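Local coordinates for Mgp-operon protein 3 (Mycoplasma pneumoniae, PDB 6RJ1) that probably serves in host-cell adhesion as the P40/P90 component of an extracellular adhesin assembly, together with the adhesin P1, at residues V166-T171 / G226-K231; P175-A180 / P241-K246; E234-Y239 / P444-Q449; R472-W477 / S652-S657. One frame throughout, in Å; residues are numbered along the deposited sequence.

Interaction 1 of 4, residues V166-T171 / G226-K231; sequences VEQPVT and GRAYRK
E167 and R227 form a salt bridge, NE of R227 lying 3.1 Å from OE2 of E167. The carboxylate oxygen sits close to the guanidinium plane but is itself approached from above the carboxylate plane, the two planes being 75° apart. NH1 of the same R227 donates to P169 O at 3.0 Å, a straight bond (177°) that comes down over the carbonyl plane. R181 binds OE2 of E167 as well, Y662 and the A656 amide hold its OE1, and E240 pairs with R227 NH2. Q168 is joined to A228 twice: its N donates to A228 O, and its OE1 receives A228 N at 2.8 Å. CG of Q168 takes the position between backbone N and carbonyl carbon (chi1 68°), which sets it over one guanidinium face, and the chain then runs on extended to the amide. Further along, V166 and R230 are an antiparallel hydrogen-bonded pair, with V166 N 2.8 Å from R230 O, and E167 and Y229 are the non-hydrogen-bonded pair beside it. Here CG of E167 stands over the Y229 ring, 4.2 Å from its centroid, while Y229 OH is bonded to N655. The short ladder thus passes into a buried charge network, in which R181 and E240 probably help to balance the ion pair.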
# COMPACT_ATOMS: atom_id res chain seq x y z
N VAL A 166 0.42 6.48 -13.71
CA VAL A 166 0.12 5.49 -12.67
C VAL A 166 0.19 4.10 -13.30
O VAL A 166 -0.40 3.85 -14.35
CB VAL A 166 -1.22 5.73 -11.92
CG1 VAL A 166 -1.38 4.77 -10.74
CG2 VAL A 166 -1.36 7.18 -11.45
N GLU A 167 0.93 3.19 -12.65
CA GLU A 167 1.08 1.81 -13.10
C GLU A 167 -0.24 1.05 -12.93
O GLU A 167 -0.94 1.26 -11.92
CB GLU A 167 2.18 1.11 -12.29
CG GLU A 167 2.67 -0.19 -12.91
CD GLU A 167 3.43 -1.11 -11.97
OE1 GLU A 167 3.64 -0.74 -10.79
OE2 GLU A 167 3.82 -2.21 -12.43
N GLN A 168 -0.56 0.14 -13.87
CA GLN A 168 -1.74 -0.71 -13.76
C GLN A 168 -1.62 -1.55 -12.47
O GLN A 168 -0.49 -1.86 -12.07
CB GLN A 168 -1.95 -1.57 -15.03
CG GLN A 168 -0.92 -2.65 -15.30
CD GLN A 168 -1.20 -3.41 -16.57
OE1 GLN A 168 -0.33 -3.54 -17.43
NE2 GLN A 168 -2.41 -3.94 -16.71
N PRO A 169 -2.71 -1.82 -11.73
CA PRO A 169 -2.56 -2.55 -10.46
C PRO A 169 -1.93 -3.93 -10.59
O PRO A 169 -2.10 -4.61 -11.60
CB PRO A 169 -3.98 -2.59 -9.89
CG PRO A 169 -4.72 -1.53 -10.62
CD PRO A 169 -4.13 -1.50 -11.99
N VAL A 170 -1.16 -4.31 -9.57
CA VAL A 170 -0.51 -5.62 -9.50
C VAL A 170 -1.59 -6.59 -9.03
O VAL A 170 -2.21 -6.37 -7.98
CB VAL A 170 0.74 -5.62 -8.59
CG1 VAL A 170 1.33 -7.03 -8.48
CG2 VAL A 170 1.80 -4.63 -9.07
N THR A 171 -1.85 -7.63 -9.81
CA THR A 171 -2.88 -8.61 -9.46
C THR A 171 -2.22 -9.82 -8.78
O THR A 171 -1.01 -10.01 -8.94
CB THR A 171 -3.68 -9.03 -10.71
OG1 THR A 171 -2.89 -9.88 -11.54
CG2 THR A 171 -4.23 -7.84 -11.48
N GLY A 226 6.50 -3.21 -21.29
CA GLY A 226 5.98 -3.70 -20.02
C GLY A 226 4.59 -3.26 -19.61
O GLY A 226 3.83 -2.72 -20.42
N ARG A 227 4.28 -3.49 -18.31
CA ARG A 227 3.03 -3.14 -17.63
C ARG A 227 2.68 -1.69 -17.90
O ARG A 227 3.57 -0.82 -17.93
CB ARG A 227 3.11 -3.35 -16.10
CG ARG A 227 4.00 -4.48 -15.62
CD ARG A 227 3.27 -5.47 -14.72
NE ARG A 227 2.61 -4.80 -13.62
CZ ARG A 227 1.34 -4.97 -13.28
NH1 ARG A 227 0.81 -4.29 -12.28
NH2 ARG A 227 0.59 -5.85 -13.94
N ALA A 228 1.39 -1.42 -18.13
CA ALA A 228 0.91 -0.10 -18.48
C ALA A 228 1.08 0.94 -17.38
O ALA A 228 0.86 0.65 -16.20
CB ALA A 228 -0.53 -0.16 -18.92
N TYR A 229 1.51 2.13 -17.80
CA TYR A 229 1.62 3.35 -17.02
C TYR A 229 0.67 4.27 -17.75
O TYR A 229 0.76 4.41 -18.98
CB TYR A 229 3.04 3.92 -17.04
CG TYR A 229 3.97 3.22 -16.07
CD1 TYR A 229 3.99 3.57 -14.72
CD2 TYR A 229 4.81 2.20 -16.50
CE1 TYR A 229 4.83 2.92 -13.82
CE2 TYR A 229 5.66 1.55 -15.61
CZ TYR A 229 5.67 1.91 -14.27
OH TYR A 229 6.51 1.26 -13.40
N ARG A 230 -0.33 4.80 -17.04
CA ARG A 230 -1.31 5.63 -17.72
C ARG A 230 -1.53 6.97 -17.03
O ARG A 230 -1.32 7.10 -15.83
CB ARG A 230 -2.65 4.87 -17.90
CG ARG A 230 -2.60 3.62 -18.79
CD ARG A 230 -2.58 3.94 -20.27
NE ARG A 230 -2.54 2.74 -21.11
CZ ARG A 230 -1.41 2.16 -21.52
NH1 ARG A 230 -1.46 1.07 -22.28
NH2 ARG A 230 -0.23 2.65 -21.17
N LYS A 231 -1.97 7.96 -17.83
CA LYS A 231 -2.32 9.29 -17.34
C LYS A 231 -3.72 9.20 -16.70
O LYS A 231 -4.45 8.23 -16.92
CB LYS A 231 -2.29 10.31 -18.48
CG LYS A 231 -0.88 10.74 -18.87
CD LYS A 231 -0.89 12.10 -19.57
CE LYS A 231 0.50 12.66 -19.68
NZ LYS A 231 0.50 14.04 -20.23

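Interaction 2 of 4, residues P175-A180 / P241-K246; sequences PNAGLA and PLDSTK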
# COMPACT_ATOMS: atom_id res chain seq x y z
N PRO A 175 3.23 -12.24 -12.58
CA PRO A 175 4.46 -13.00 -12.31
C PRO A 175 5.68 -12.08 -12.12
O PRO A 175 5.64 -10.92 -12.54
CB PRO A 175 4.60 -13.90 -13.54
CG PRO A 175 3.89 -13.19 -14.63
CD PRO A 175 2.93 -12.20 -14.03
N ASN A 176 6.75 -12.61 -11.51
CA ASN A 176 8.02 -11.90 -11.27
C ASN A 176 8.59 -11.23 -12.54
O ASN A 176 8.97 -10.07 -12.46
CB ASN A 176 9.06 -12.85 -10.63
CG ASN A 176 8.93 -13.03 -9.14
OD1 ASN A 176 8.41 -12.17 -8.40
ND2 ASN A 176 9.45 -14.14 -8.65
N ALA A 177 8.60 -11.94 -13.69
CA ALA A 177 9.08 -11.41 -14.98
C ALA A 177 8.20 -10.26 -15.49
O ALA A 177 8.68 -9.36 -16.18
CB ALA A 177 9.17 -12.51 -16.01
N GLY A 178 6.92 -10.29 -15.11
CA GLY A 178 5.95 -9.25 -15.42
C GLY A 178 6.34 -7.95 -14.74
O GLY A 178 6.10 -6.89 -15.30
N LEU A 179 6.96 -8.01 -13.55
CA LEU A 179 7.41 -6.82 -12.83
C LEU A 179 8.75 -6.27 -13.38
O LEU A 179 9.03 -5.08 -13.22
CB LEU A 179 7.53 -7.09 -11.32
CG LEU A 179 6.29 -6.98 -10.42
CD1 LEU A 179 5.19 -6.07 -10.99
CD2 LEU A 179 5.77 -8.32 -10.03
N ALA A 180 9.57 -7.16 -14.00
CA ALA A 180 10.90 -6.85 -14.54
C ALA A 180 10.90 -5.90 -15.74
O ALA A 180 10.34 -6.21 -16.78
CB ALA A 180 11.63 -8.14 -14.89
N PRO A 241 1.55 -8.10 -19.26
CA PRO A 241 2.52 -9.06 -19.82
C PRO A 241 3.09 -10.08 -18.84
O PRO A 241 3.17 -9.83 -17.64
CB PRO A 241 3.62 -8.15 -20.37
CG PRO A 241 3.56 -6.94 -19.53
CD PRO A 241 2.13 -6.74 -19.16
N LEU A 242 3.51 -11.24 -19.38
CA LEU A 242 4.13 -12.32 -18.62
C LEU A 242 5.57 -11.95 -18.30
O LEU A 242 6.09 -12.31 -17.24
CB LEU A 242 4.10 -13.63 -19.41
CG LEU A 242 2.76 -14.35 -19.45
CD1 LEU A 242 2.67 -15.21 -20.67
CD2 LEU A 242 2.56 -15.20 -18.20
N ASP A 243 6.21 -11.21 -19.23
CA ASP A 243 7.58 -10.71 -19.13
C ASP A 243 7.60 -9.27 -19.66
O ASP A 243 7.40 -9.06 -20.86
CB ASP A 243 8.53 -11.61 -19.94
CG ASP A 243 10.02 -11.49 -19.62
OD1 ASP A 243 10.42 -10.46 -19.02
OD2 ASP A 243 10.78 -12.42 -19.98
N SER A 244 7.81 -8.30 -18.77
CA SER A 244 7.85 -6.88 -19.12
C SER A 244 9.16 -6.44 -19.80
O SER A 244 9.27 -5.29 -20.25
CB SER A 244 7.55 -6.02 -17.90
OG SER A 244 6.15 -5.91 -17.74
N THR A 245 10.12 -7.35 -19.90
CA THR A 245 11.40 -7.16 -20.56
C THR A 245 11.21 -7.49 -22.06
O THR A 245 12.00 -7.05 -22.90
CB THR A 245 12.47 -7.96 -19.78
OG1 THR A 245 13.13 -7.09 -18.87
CG2 THR A 245 13.50 -8.69 -20.68
N LYS A 246 10.12 -8.22 -22.39
CA LYS A 246 9.82 -8.67 -23.75
C LYS A 246 8.53 -8.11 -24.34
O LYS A 246 8.52 -7.72 -25.51
CB LYS A 246 9.81 -10.21 -23.80
CG LYS A 246 11.22 -10.79 -23.84
CD LYS A 246 11.29 -12.21 -23.27
CE LYS A 246 12.65 -12.86 -23.48
NZ LYS A 246 13.73 -12.19 -22.70
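S244 meets the helical turn 176-179 with both its backbone and its side chain. Its N donates to A177 O at 2.9 Å (162° at the hydrogen), and its OG donates to G178 O at 2.6 Å, from a direction tilted 25° out of the carbonyl plane. Two successive carbonyls of the turn are therefore taken by one residue. A177 O also receives the CA-H of D243, 3.4 Å away. The methyl of A177 lies against L242 O, with CB 3.3 Å from it, and against the carboxylate carbon of D243. At the start of the turn, CG of P175 rests on the same L242 carbonyl, with looser apolar contact to CD2 of L242 at 4.3 Å. At its far end, the carbonyl of A180 packs on CB of S244. Outside this layer, OG of S244 is also bonded to the R227 amide, which ties the serine to a third segment, while L357 of strand 356-358 touches P175 and L242. CG of D243 stands opposite its backbone N (chi1 -162°), and OD1 receives the amide of T245 at 3.2 Å from above the carboxylate plane. This is an Asx turn at D243-T245, set directly beside the weakly bonded helical turn 176-179.

Interaction 3 of 4, residues E234-Y239 / P444-Q449; sequences ESWPVY and PNVITQ
The carbonyl oxygen of E234 accepts from V446 N at 3.0 Å, the amide lying nearly along the C=O axis. CA of N445 approaches E234 O at 3.5 Å in a CA-H...O contact. CG2 of V446 is close by as well, so the carbonyl is met by backbone and side chain at the start of the helix. The carboxylate of E234 is turned elsewhere, OE1 receiving the amide of K231, and OG of S235 lies beside the P444 carbonyl carbon while bonding to L443 O. N445 is the N-cap residue of helix 446-454, and E234 O, from a remote loop, takes up the amide of the residue after it; the backbone of L232 bonds to I447 next to it. W236 brings its indole across this end of the helix. CG2 of V446 stands over the five-membered ring, 3.7 Å from the centroid and 15° off the normal, a CH-pi contact. With CG1 anti to the backbone N (chi1 168°), V446 carries its second methyl to the six-membered ring, where CG1 is 3.6 Å from CZ2 of W236. Q449, one turn later, runs past the indole in the opposite sense, its CB 3.5 Å from CZ3 of W236. Its OE1 accepts from the backbone N of I369, its NE2 bonds weakly to P444 O, and NE1 of W236 is bonded to V166 O.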
# COMPACT_ATOMS: atom_id res chain seq x y z
N GLU A 234 -6.49 8.49 -19.00
CA GLU A 234 -6.23 7.29 -19.79
C GLU A 234 -6.77 6.09 -19.01
O GLU A 234 -7.09 6.22 -17.82
CB GLU A 234 -4.72 7.12 -20.07
CG GLU A 234 -4.20 7.99 -21.19
CD GLU A 234 -2.70 8.02 -21.41
OE1 GLU A 234 -1.95 7.43 -20.59
OE2 GLU A 234 -2.26 8.64 -22.41
N SER A 235 -6.89 4.93 -19.67
CA SER A 235 -7.36 3.71 -19.00
C SER A 235 -6.29 2.65 -19.01
O SER A 235 -5.55 2.50 -20.00
CB SER A 235 -8.60 3.17 -19.69
OG SER A 235 -9.67 4.08 -19.58
N TRP A 236 -6.23 1.86 -17.93
CA TRP A 236 -5.31 0.73 -17.83
C TRP A 236 -5.93 -0.41 -18.64
O TRP A 236 -7.17 -0.53 -18.68
CB TRP A 236 -5.21 0.25 -16.38
CG TRP A 236 -4.54 1.17 -15.42
CD1 TRP A 236 -3.33 1.79 -15.58
CD2 TRP A 236 -4.96 1.45 -14.08
NE1 TRP A 236 -3.00 2.48 -14.43
CE2 TRP A 236 -3.99 2.30 -13.50
CE3 TRP A 236 -6.09 1.10 -13.33
CZ2 TRP A 236 -4.11 2.78 -12.20
CZ3 TRP A 236 -6.20 1.56 -12.03
CH2 TRP A 236 -5.22 2.41 -11.48
N PRO A 237 -5.13 -1.30 -19.27
CA PRO A 237 -5.74 -2.45 -19.95
C PRO A 237 -6.00 -3.57 -18.94
O PRO A 237 -5.39 -3.61 -17.87
CB PRO A 237 -4.69 -2.86 -20.99
CG PRO A 237 -3.40 -2.22 -20.55
CD PRO A 237 -3.66 -1.36 -19.35
N VAL A 238 -6.93 -4.48 -19.28
CA VAL A 238 -7.26 -5.65 -18.44
C VAL A 238 -6.10 -6.66 -18.55
O VAL A 238 -5.85 -7.43 -17.63
CB VAL A 238 -8.62 -6.30 -18.79
CG1 VAL A 238 -9.73 -5.88 -17.83
CG2 VAL A 238 -9.02 -6.10 -20.26
N TYR A 239 -5.38 -6.59 -19.68
CA TYR A 239 -4.23 -7.43 -20.02
C TYR A 239 -2.95 -6.88 -19.41
O TYR A 239 -2.77 -5.66 -19.29
CB TYR A 239 -4.07 -7.55 -21.55
CG TYR A 239 -5.39 -7.69 -22.27
CD1 TYR A 239 -6.03 -8.92 -22.36
CD2 TYR A 239 -6.02 -6.58 -22.84
CE1 TYR A 239 -7.27 -9.05 -22.99
CE2 TYR A 239 -7.26 -6.70 -23.47
CZ TYR A 239 -7.88 -7.94 -23.55
OH TYR A 239 -9.10 -8.06 -24.18
N PRO A 444 -12.92 2.11 -17.07
CA PRO A 444 -12.94 3.57 -16.84
C PRO A 444 -11.56 4.14 -16.48
O PRO A 444 -10.65 3.38 -16.11
CB PRO A 444 -13.93 3.72 -15.67
CG PRO A 444 -14.68 2.43 -15.61
CD PRO A 444 -13.71 1.40 -16.05
N ASN A 445 -11.40 5.48 -16.57
CA ASN A 445 -10.19 6.29 -16.29
C ASN A 445 -9.40 5.82 -15.06
O ASN A 445 -9.99 5.27 -14.12
CB ASN A 445 -10.58 7.77 -16.04
CG ASN A 445 -11.46 8.41 -17.06
OD1 ASN A 445 -11.00 9.15 -17.94
ND2 ASN A 445 -12.76 8.15 -16.97
N VAL A 446 -8.09 6.13 -15.03
CA VAL A 446 -7.22 5.87 -13.88
C VAL A 446 -7.77 6.67 -12.68
O VAL A 446 -7.87 6.12 -11.57
CB VAL A 446 -5.74 6.24 -14.20
CG1 VAL A 446 -4.87 6.26 -12.95
CG2 VAL A 446 -5.15 5.29 -15.25
N ILE A 447 -8.20 7.93 -12.92
CA ILE A 447 -8.75 8.83 -11.90
C ILE A 447 -10.05 8.27 -11.28
O ILE A 447 -10.25 8.42 -10.07
CB ILE A 447 -8.88 10.29 -12.42
CG1 ILE A 447 -9.07 11.29 -11.25
CG2 ILE A 447 -9.94 10.47 -13.51
CD1 ILE A 447 -7.89 11.44 -10.31
N THR A 448 -10.89 7.60 -12.09
CA THR A 448 -12.13 6.97 -11.63
C THR A 448 -11.77 5.77 -10.73
O THR A 448 -12.34 5.62 -9.65
CB THR A 448 -12.97 6.54 -12.85
OG1 THR A 448 -13.25 7.69 -13.64
CG2 THR A 448 -14.25 5.82 -12.47
N GLN A 449 -10.80 4.94 -11.19
CA GLN A 449 -10.33 3.75 -10.48
C GLN A 449 -9.70 4.14 -9.17
O GLN A 449 -9.90 3.43 -8.19
CB GLN A 449 -9.33 2.93 -11.31
CG GLN A 449 -9.82 2.49 -12.69
CD GLN A 449 -10.89 1.43 -12.71
OE1 GLN A 449 -11.48 1.06 -11.68
NE2 GLN A 449 -11.14 0.91 -13.89

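Interaction 4 of 4, residues R472-W477 / S652-S657; sequences RVPSLW and SLINAS
P474 and L476, in the loop between strands 464-468 and 477-482, lie against I654 and A656, where strand 650-654 runs on into a loop. The side-chain contact is wholly apolar. The P474 ring sets its CD 3.8 Å from CA of A656 and 4.0 Å from CB of the same alanine, while its CG reaches toward N655 O. CG of P474 also lies 4.4 Å from CG2 of I654. The other half joins L476 and I654 tip to tip. I654 has CG1 anti to the carbonyl carbon (chi1 -60°) and is extended beyond it, which carries CD1 out to the leucine. Both methyls of L476 meet that atom, CD1 and CD2 each lying 3.8 Å from CD1 of I654. At the proline end a water takes the place of a direct backbone bond, donating to R472 O at 2.6 Å and to A656 O at 2.8 Å. L539 and A557, on strands 538-546 and 549-563, also touch P474, so the proline is packed among three strands of one mixed sheet. The contact thus sets the connection between two strands of the eight-stranded sheet against a second, mixed sheet, inside the region of the MgpC adhesin family, which is assigned to the beta-propeller clan.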
# COMPACT_ATOMS: atom_id res chain seq x y z
N ARG A 472 -4.47 -3.05 -1.88
CA ARG A 472 -4.02 -3.66 -3.11
C ARG A 472 -3.83 -2.69 -4.27
O ARG A 472 -3.16 -3.05 -5.24
CB ARG A 472 -4.90 -4.84 -3.51
CG ARG A 472 -4.05 -6.07 -3.81
CD ARG A 472 -4.50 -7.28 -3.02
NE ARG A 472 -5.45 -8.08 -3.78
CZ ARG A 472 -6.75 -8.14 -3.51
NH1 ARG A 472 -7.55 -8.90 -4.24
NH2 ARG A 472 -7.26 -7.44 -2.49
N VAL A 473 -4.38 -1.45 -4.18
CA VAL A 473 -4.22 -0.40 -5.20
C VAL A 473 -3.74 0.87 -4.47
O VAL A 473 -4.31 1.19 -3.42
CB VAL A 473 -5.52 -0.15 -6.02
CG1 VAL A 473 -5.37 1.02 -6.98
CG2 VAL A 473 -5.95 -1.39 -6.78
N PRO A 474 -2.70 1.60 -4.99
CA PRO A 474 -2.26 2.83 -4.30
C PRO A 474 -3.32 3.92 -4.30
O PRO A 474 -4.10 4.03 -5.25
CB PRO A 474 -1.01 3.24 -5.08
CG PRO A 474 -1.20 2.66 -6.43
CD PRO A 474 -1.90 1.36 -6.20
N SER A 475 -3.39 4.69 -3.21
CA SER A 475 -4.35 5.77 -3.03
C SER A 475 -3.61 7.09 -2.83
O SER A 475 -2.64 7.15 -2.08
CB SER A 475 -5.31 5.47 -1.88
OG SER A 475 -4.64 5.34 -0.64
N LEU A 476 -4.05 8.13 -3.55
CA LEU A 476 -3.45 9.45 -3.55
C LEU A 476 -4.08 10.43 -2.56
O LEU A 476 -3.54 11.53 -2.35
CB LEU A 476 -3.47 10.01 -4.99
CG LEU A 476 -2.30 9.64 -5.91
CD1 LEU A 476 -2.31 8.14 -6.29
CD2 LEU A 476 -2.35 10.44 -7.18
N TRP A 477 -5.20 10.05 -1.96
CA TRP A 477 -5.92 10.91 -1.02
C TRP A 477 -6.66 10.12 0.07
O TRP A 477 -6.76 8.90 -0.01
CB TRP A 477 -6.88 11.84 -1.79
CG TRP A 477 -7.82 11.10 -2.70
CD1 TRP A 477 -8.94 10.41 -2.34
CD2 TRP A 477 -7.69 10.97 -4.12
NE1 TRP A 477 -9.53 9.87 -3.45
CE2 TRP A 477 -8.79 10.18 -4.56
CE3 TRP A 477 -6.78 11.45 -5.07
CZ2 TRP A 477 -8.98 9.86 -5.91
CZ3 TRP A 477 -6.97 11.12 -6.41
CH2 TRP A 477 -8.05 10.34 -6.81
N SER A 652 6.20 13.17 -12.70
CA SER A 652 6.01 12.15 -11.65
C SER A 652 5.36 10.88 -12.16
O SER A 652 4.48 10.91 -13.03
CB SER A 652 5.21 12.72 -10.48
OG SER A 652 6.03 13.48 -9.61
N LEU A 653 5.76 9.75 -11.55
CA LEU A 653 5.27 8.43 -11.88
C LEU A 653 5.02 7.63 -10.58
O LEU A 653 5.90 7.56 -9.73
CB LEU A 653 6.33 7.75 -12.78
CG LEU A 653 6.15 6.28 -13.17
CD1 LEU A 653 6.67 6.05 -14.57
CD2 LEU A 653 6.89 5.36 -12.20
N ILE A 654 3.83 7.01 -10.47
CA ILE A 654 3.45 6.18 -9.32
C ILE A 654 3.34 4.70 -9.71
O ILE A 654 2.64 4.36 -10.67
CB ILE A 654 2.18 6.72 -8.58
CG1 ILE A 654 2.41 8.16 -8.02
CG2 ILE A 654 1.73 5.75 -7.46
CD1 ILE A 654 1.15 8.93 -7.71
N ASN A 655 4.05 3.84 -8.97
CA ASN A 655 4.10 2.40 -9.07
C ASN A 655 3.03 1.80 -8.17
O ASN A 655 2.85 2.26 -7.04
CB ASN A 655 5.48 1.89 -8.67
CG ASN A 655 6.55 2.20 -9.68
OD1 ASN A 655 6.29 2.28 -10.89
ND2 ASN A 655 7.79 2.33 -9.23
N ALA A 656 2.33 0.77 -8.65
CA ALA A 656 1.27 0.10 -7.91
C ALA A 656 1.82 -0.95 -6.91
O ALA A 656 1.18 -1.97 -6.66
CB ALA A 656 0.31 -0.55 -8.90
N SER A 657 3.00 -0.66 -6.30
CA SER A 657 3.71 -1.55 -5.38
C SER A 657 4.69 -0.78 -4.44
O SER A 657 4.97 0.40 -4.70
CB SER A 657 4.49 -2.58 -6.19
OG SER A 657 5.75 -2.08 -6.60
O HOH W 1 -1.46 -2.60 -7.18

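Overall arrangement
Interactions 1 and 4 are buried and reach the same mixed sheet, where strands 165-167 and 650-654 are neighbours; interactions 2 and 3 lie farther out and are partly buried. Their chemistry differs accordingly: interaction 1 couples a strand pair to buried charges, interaction 4 is apolar with a water bridge, interaction 2 rests on main-chain carbonyls, and interaction 3 sets a backbone bond at a helix start beside an indole. Interaction 1 touches all the others, by polar bonds in each case, and so stands at the centre of the group. Interactions 3 and 4 meet through I447 and W477, whereas interactions 2 and 4 do not touch.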